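PDB 4QRL: hypothetical protein from Bacteroides uniformis ATCC 8492, which is of unknown function but folds as a lipocalin-like beta barrel, a scaffold that in related proteins often holds small hydrophobic ligands. Local coordinates for residues Y58-G62 with A63-I67; R103-E107 with G108-I112. One frame throughout, in Å; residues are numbered along the deposited sequence. Where two conformers were deposited one is given.

Contact 1 of 2, residues Y58-G62 with A63-I67; sequences YSLKG and AEISI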
loop_
_atom_site.group_PDB
_atom_site.type_symbol
_atom_site.label_atom_id
_atom_site.label_comp_id
_atom_site.label_asym_id
_atom_site.label_seq_id
_atom_site.Cartn_x
_atom_site.Cartn_y
_atom_site.Cartn_z
ATOM N N TYR A 58 -6.848 7.316 4.192
ATOM C CA TYR A 58 -6.856 6.152 5.051
ATOM C C TYR A 58 -7.439 6.543 6.408
ATOM O O TYR A 58 -7.385 7.701 6.826
ATOM C CB TYR A 58 -5.458 5.518 5.184
ATOM C CG TYR A 58 -4.526 6.353 6.036
ATOM C CD1 TYR A 58 -3.808 7.416 5.482
ATOM C CD2 TYR A 58 -4.390 6.110 7.404
ATOM C CE1 TYR A 58 -2.990 8.225 6.274
ATOM C CE2 TYR A 58 -3.580 6.920 8.208
ATOM C CZ TYR A 58 -2.854 7.952 7.628
ATOM O OH TYR A 58 -2.099 8.788 8.410
ATOM N N SER A 59 -7.995 5.558 7.080
ATOM C CA SER A 59 -8.552 5.684 8.421
ATOM C C SER A 59 -8.151 4.443 9.205
ATOM O O SER A 59 -7.820 3.393 8.607
ATOM C CB SER A 59 -10.069 5.892 8.406
ATOM O OG SER A 59 -10.785 4.778 7.899
ATOM N N LEU A 60 -8.106 4.588 10.535
ATOM C CA LEU A 60 -7.700 3.519 11.442
ATOM C C LEU A 60 -8.846 3.147 12.371
ATOM O O LEU A 60 -9.562 4.025 12.828
ATOM C CB LEU A 60 -6.469 3.971 12.269
ATOM C CG LEU A 60 -5.274 4.567 11.473
ATOM C CD1 LEU A 60 -4.223 5.171 12.418
ATOM C CD2 LEU A 60 -4.651 3.519 10.532
ATOM N N LYS A 61 -9.025 1.849 12.637
ATOM C CA LYS A 61 -10.044 1.328 13.557
ATOM C C LYS A 61 -9.441 0.074 14.154
ATOM O O LYS A 61 -9.237 -0.908 13.428
ATOM C CB LYS A 61 -11.404 1.077 12.853
ATOM C CG LYS A 61 -12.459 0.339 13.706
ATOM C CD LYS A 61 -13.479 1.290 14.328
ATOM C CE LYS A 61 -14.371 0.646 15.384
ATOM N NZ LYS A 61 -15.392 -0.283 14.812
ATOM N N GLY A 62 -9.088 0.145 15.439
ATOM C CA GLY A 62 -8.414 -0.958 16.113
ATOM C C GLY A 62 -7.099 -1.295 15.429
ATOM O O GLY A 62 -6.293 -0.394 15.173
ATOM N N ALA A 63 -6.917 -2.578 15.017
ATOM C CA ALA A 63 -5.693 -3.000 14.317
ATOM C C ALA A 63 -5.952 -3.140 12.794
ATOM O O ALA A 63 -5.312 -3.937 12.093
ATOM C CB ALA A 63 -5.172 -4.309 14.910
ATOM N N GLU A 64 -6.895 -2.345 12.291
ATOM C CA GLU A 64 -7.248 -2.363 10.885
ATOM C C GLU A 64 -7.042 -0.981 10.251
ATOM O O GLU A 64 -7.240 0.053 10.916
ATOM C CB GLU A 64 -8.687 -2.828 10.703
ATOM C CG GLU A 64 -8.875 -4.316 10.923
ATOM C CD GLU A 64 -10.262 -4.858 10.629
ATOM O OE1 GLU A 64 -11.140 -4.073 10.203
ATOM O OE2 GLU A 64 -10.467 -6.079 10.808
ATOM N N ILE A 65 -6.640 -0.976 8.966
ATOM C CA ILE A 65 -6.446 0.270 8.217
ATOM C C ILE A 65 -7.265 0.177 6.948
ATOM O O ILE A 65 -7.109 -0.763 6.170
ATOM C CB ILE A 65 -4.957 0.627 7.950
ATOM C CG1 ILE A 65 -4.823 1.944 7.164
ATOM C CG2 ILE A 65 -4.181 -0.523 7.286
ATOM C CD1 ILE A 65 -3.397 2.501 7.121
ATOM N N SER A 66 -8.146 1.140 6.748
ATOM C CA SER A 66 -8.977 1.175 5.544
ATOM C C SER A 66 -8.438 2.256 4.610
ATOM O O SER A 66 -8.379 3.435 4.988
ATOM C CB SER A 66 -10.439 1.442 5.894
ATOM O OG SER A 66 -10.999 0.403 6.674
ATOM N N ILE A 67 -8.014 1.857 3.422
ATOM C CA ILE A 67 -7.470 2.796 2.434
ATOM C C ILE A 67 -8.497 2.948 1.321
ATOM O O ILE A 67 -9.112 1.960 0.885
ATOM C CB ILE A 67 -6.083 2.331 1.896
ATOM C CG1 ILE A 67 -5.097 2.052 3.047
ATOM C CG2 ILE A 67 -5.497 3.348 0.889
ATOM C CD1 ILE A 67 -3.708 1.367 2.597
HETATM O O HOH W 1 -10.837 4.947 5.064
HETATM O O HOH W 2 -5.155 0.466 12.871
#
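Ser59 and Ser66 pair through both of their backbone amides, as do Lys61 and Glu64 nearer the turn, and the strands 58-61 and 64-67 run antiparallel at 158°. Ser59 N gives its hydrogen to Ser66 O at 3.0 Å, in the carbonyl plane, and Ser66 N returns a bond to Ser59 O. Closing the turn, Glu64 N reaches Lys61 O from above the carbonyl plane at 3.0 Å. Gly62 takes the first corner of this type II' turn with a positive phi of 59°, where a CB would run into Ala63 N.

Apolar side chains occupy one face. Leu60 and Ile65 lie side by side and point the same way, Leu60 CD2 resting 3.7 Å from Ile65 CG1. Because Ile65 CG1 stands anti to its own backbone N (chi1 -180°), the CD1 methyl is carried toward strand 58-61, where it meets Tyr58 CD2 obliquely at 3.8 Å. Tyr58 CB also touches Ile67 CG1, while its ring continues away to Phe35, which it meets edge-to-face. Branched isoleucines suit this buried side, where Phe92 packs on both.

The other face is polar. A water joins Ser59 OG, 2.8 Å away, to Ser66 O, to which it donates, so that carbonyl receives both an amide and a water; Ser66 OG bonds instead to Thr91. At the turn, on the side that carries Leu60 and Ile65, another water donates to both Gly62 O and Glu64 O. This two-residue beta hairpin, apolar on one face and polar on the other, links adjacent strands of the antiparallel lipocalin-like barrel.

Contact 2 of 2, residues R103-E107 with G108-I112; sequences RLEYE and GTKSI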
loop_
_atom_site.group_PDB
_atom_site.type_symbol
_atom_site.label_atom_id
_atom_site.label_comp_id
_atom_site.label_asym_id
_atom_site.label_seq_id
_atom_site.Cartn_x
_atom_site.Cartn_y
_atom_site.Cartn_z
ATOM N N ARG A 103 3.537 -4.330 8.394
ATOM C CA ARG A 103 3.055 -5.561 7.790
ATOM C C ARG A 103 1.534 -5.490 7.718
ATOM O O ARG A 103 0.853 -5.398 8.763
ATOM C CB ARG A 103 3.553 -6.774 8.604
ATOM C CG ARG A 103 3.377 -8.123 7.937
ATOM C CD ARG A 103 3.697 -9.205 8.949
ATOM N NE ARG A 103 3.593 -10.540 8.381
ATOM C CZ ARG A 103 4.618 -11.222 7.879
ATOM N NH1 ARG A 103 5.835 -10.692 7.866
ATOM N NH2 ARG A 103 4.433 -12.436 7.381
ATOM N N LEU A 104 1.012 -5.491 6.486
ATOM C CA LEU A 104 -0.405 -5.418 6.180
ATOM C C LEU A 104 -0.892 -6.765 5.639
ATOM O O LEU A 104 -0.162 -7.435 4.916
ATOM C CB LEU A 104 -0.690 -4.292 5.163
ATOM C CG LEU A 104 -0.341 -2.858 5.587
ATOM C CD1 LEU A 104 -0.716 -1.866 4.494
ATOM C CD2 LEU A 104 -0.990 -2.480 6.935
ATOM N N GLU A 105 -2.101 -7.170 6.021
ATOM C CA GLU A 105 -2.668 -8.436 5.573
ATOM C C GLU A 105 -4.066 -8.224 5.041
ATOM O O GLU A 105 -4.866 -7.551 5.668
ATOM C CB GLU A 105 -2.647 -9.444 6.723
ATOM C CG GLU A 105 -3.119 -10.852 6.372
ATOM C CD GLU A 105 -4.611 -11.058 6.486
ATOM O OE1 GLU A 105 -5.238 -10.464 7.394
ATOM O OE2 GLU A 105 -5.161 -11.780 5.631
ATOM N N TYR A 106 -4.376 -8.861 3.897
ATOM C CA TYR A 106 -5.695 -8.876 3.289
ATOM C C TYR A 106 -5.905 -10.222 2.582
ATOM O O TYR A 106 -5.161 -10.551 1.650
ATOM C CB TYR A 106 -5.905 -7.714 2.321
ATOM C CG TYR A 106 -7.266 -7.786 1.649
ATOM C CD1 TYR A 106 -8.427 -7.465 2.345
ATOM C CD2 TYR A 106 -7.397 -8.236 0.337
ATOM C CE1 TYR A 106 -9.681 -7.584 1.755
ATOM C CE2 TYR A 106 -8.648 -8.361 -0.263
ATOM C CZ TYR A 106 -9.788 -8.029 0.449
ATOM O OH TYR A 106 -11.028 -8.141 -0.132
ATOM N N GLU A 107 -6.913 -10.991 3.051
ATOM C CA GLU A 107 -7.314 -12.302 2.530
ATOM C C GLU A 107 -6.075 -13.212 2.351
ATOM O O GLU A 107 -5.847 -13.729 1.268
ATOM C CB GLU A 107 -8.115 -12.141 1.209
ATOM C CG GLU A 107 -9.449 -11.448 1.418
ATOM C CD GLU A 107 -10.408 -11.407 0.246
ATOM O OE1 GLU A 107 -10.003 -11.740 -0.889
ATOM O OE2 GLU A 107 -11.583 -11.045 0.473
ATOM N N GLY A 108 -5.267 -13.340 3.414
ATOM C CA GLY A 108 -4.070 -14.189 3.447
ATOM C C GLY A 108 -2.794 -13.661 2.798
ATOM O O GLY A 108 -1.724 -14.260 2.984
ATOM N N THR A 109 -2.883 -12.562 2.014
ATOM C CA THR A 109 -1.700 -11.982 1.381
ATOM C C THR A 109 -1.125 -10.882 2.266
ATOM O O THR A 109 -1.860 -9.984 2.679
ATOM C CB THR A 109 -2.000 -11.466 -0.009
ATOM O OG1 THR A 109 -2.276 -12.598 -0.840
ATOM C CG2 THR A 109 -0.807 -10.658 -0.614
ATOM N N LYS A 110 0.190 -10.938 2.506
ATOM C CA LYS A 110 0.858 -9.930 3.301
ATOM C C LYS A 110 1.659 -8.990 2.407
ATOM O O LYS A 110 2.325 -9.439 1.478
ATOM C CB LYS A 110 1.787 -10.542 4.362
ATOM C CG LYS A 110 1.442 -11.927 4.938
ATOM C CD LYS A 110 0.216 -11.985 5.804
ATOM C CE LYS A 110 -0.023 -13.368 6.384
ATOM N NZ LYS A 110 -0.062 -14.446 5.352
ATOM N N SER A 111 1.591 -7.690 2.720
ATOM C CA SER A 111 2.342 -6.583 2.117
ATOM C C SER A 111 3.392 -6.192 3.178
ATOM O O SER A 111 3.021 -5.728 4.259
ATOM C CB SER A 111 1.390 -5.428 1.803
ATOM O OG SER A 111 0.463 -5.775 0.789
ATOM N N ILE A 112 4.671 -6.439 2.899
ATOM C CA ILE A 112 5.769 -6.188 3.856
ATOM C C ILE A 112 6.483 -4.885 3.516
ATOM O O ILE A 112 6.993 -4.761 2.405
ATOM C CB ILE A 112 6.788 -7.363 3.839
ATOM C CG1 ILE A 112 6.151 -8.797 3.820
ATOM C CG2 ILE A 112 7.911 -7.142 4.872
ATOM C CD1 ILE A 112 5.321 -9.180 4.918
#
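Glu105 OE2 accepts the backbone N-H of Gly108 at 2.7 Å, the shortest polar bond between 103-107 and 108-112, and is met nearly along its C-O axis. It braces a beta hairpin of the lipocalin-like barrel, whose type I' turn runs from Tyr106 to Thr109. The bend of the glutamate at chi2 (-87°) folds its carboxylate back over the turn instead of letting it extend outward. Both corner residues, Glu107 and Gly108, have positive phi; at Gly108 a CB would collide with Glu107 O, so glycine suits the place.

Behind the turn the strands are tied by paired amides. Tyr106 N bonds to Thr109 O, and the return bond from Thr109 N comes to Tyr106 O from above the carbonyl plane, 56° out of it. Further along, Ser111 N meets Leu104 O at 2.8 Å, and the reciprocal bond from Leu104 N to Ser111 O is almost straight.

Long side chains lie across the face that carries Arg103, Glu105, Lys110 and Ile112. The methylenes of Glu105 and Lys110 cross, with Glu105 CG 3.6 Å from Lys110 CD; their charged ends do not meet. Lys110 instead curls back toward the turn, where its NZ donates to Gly108 O at 2.9 Å, from above the carbonyl plane. A long aliphatic stem with a cationic end therefore serves both packing and turn bracing. The extended Arg103 runs beside Ile112 and forms a salt bridge with Glu95 through NE. In the conformer described, its guanidinium turns one face to Ile112, with CD1 offset toward the rim and 3.4 Å from Arg103 NH1.

How the contacts relate
Both contacts are surface hairpins of one antiparallel barrel: contact 1 joins strands 51-61 and 64-69, contact 2 the later strands 101-106 and 109-115. Strand 89-97 lies between the two hairpins in the sheet, and their centres are about 14 Å apart. They nevertheless touch, Ile65 CG2 packing 3.8 Å from Leu104 CD2, so each contributes an apolar residue to the same buried patch. Their chemistry otherwise differs. In 58-67 hydrocarbon packing dominates between the strands, one water ties a serine hydroxyl to a backbone carbonyl and another links two carbonyls, whereas in 103-112 charged side chains with long aliphatic stems do the packing and directly brace a type I' turn, in place of the type II' turn of 58-67.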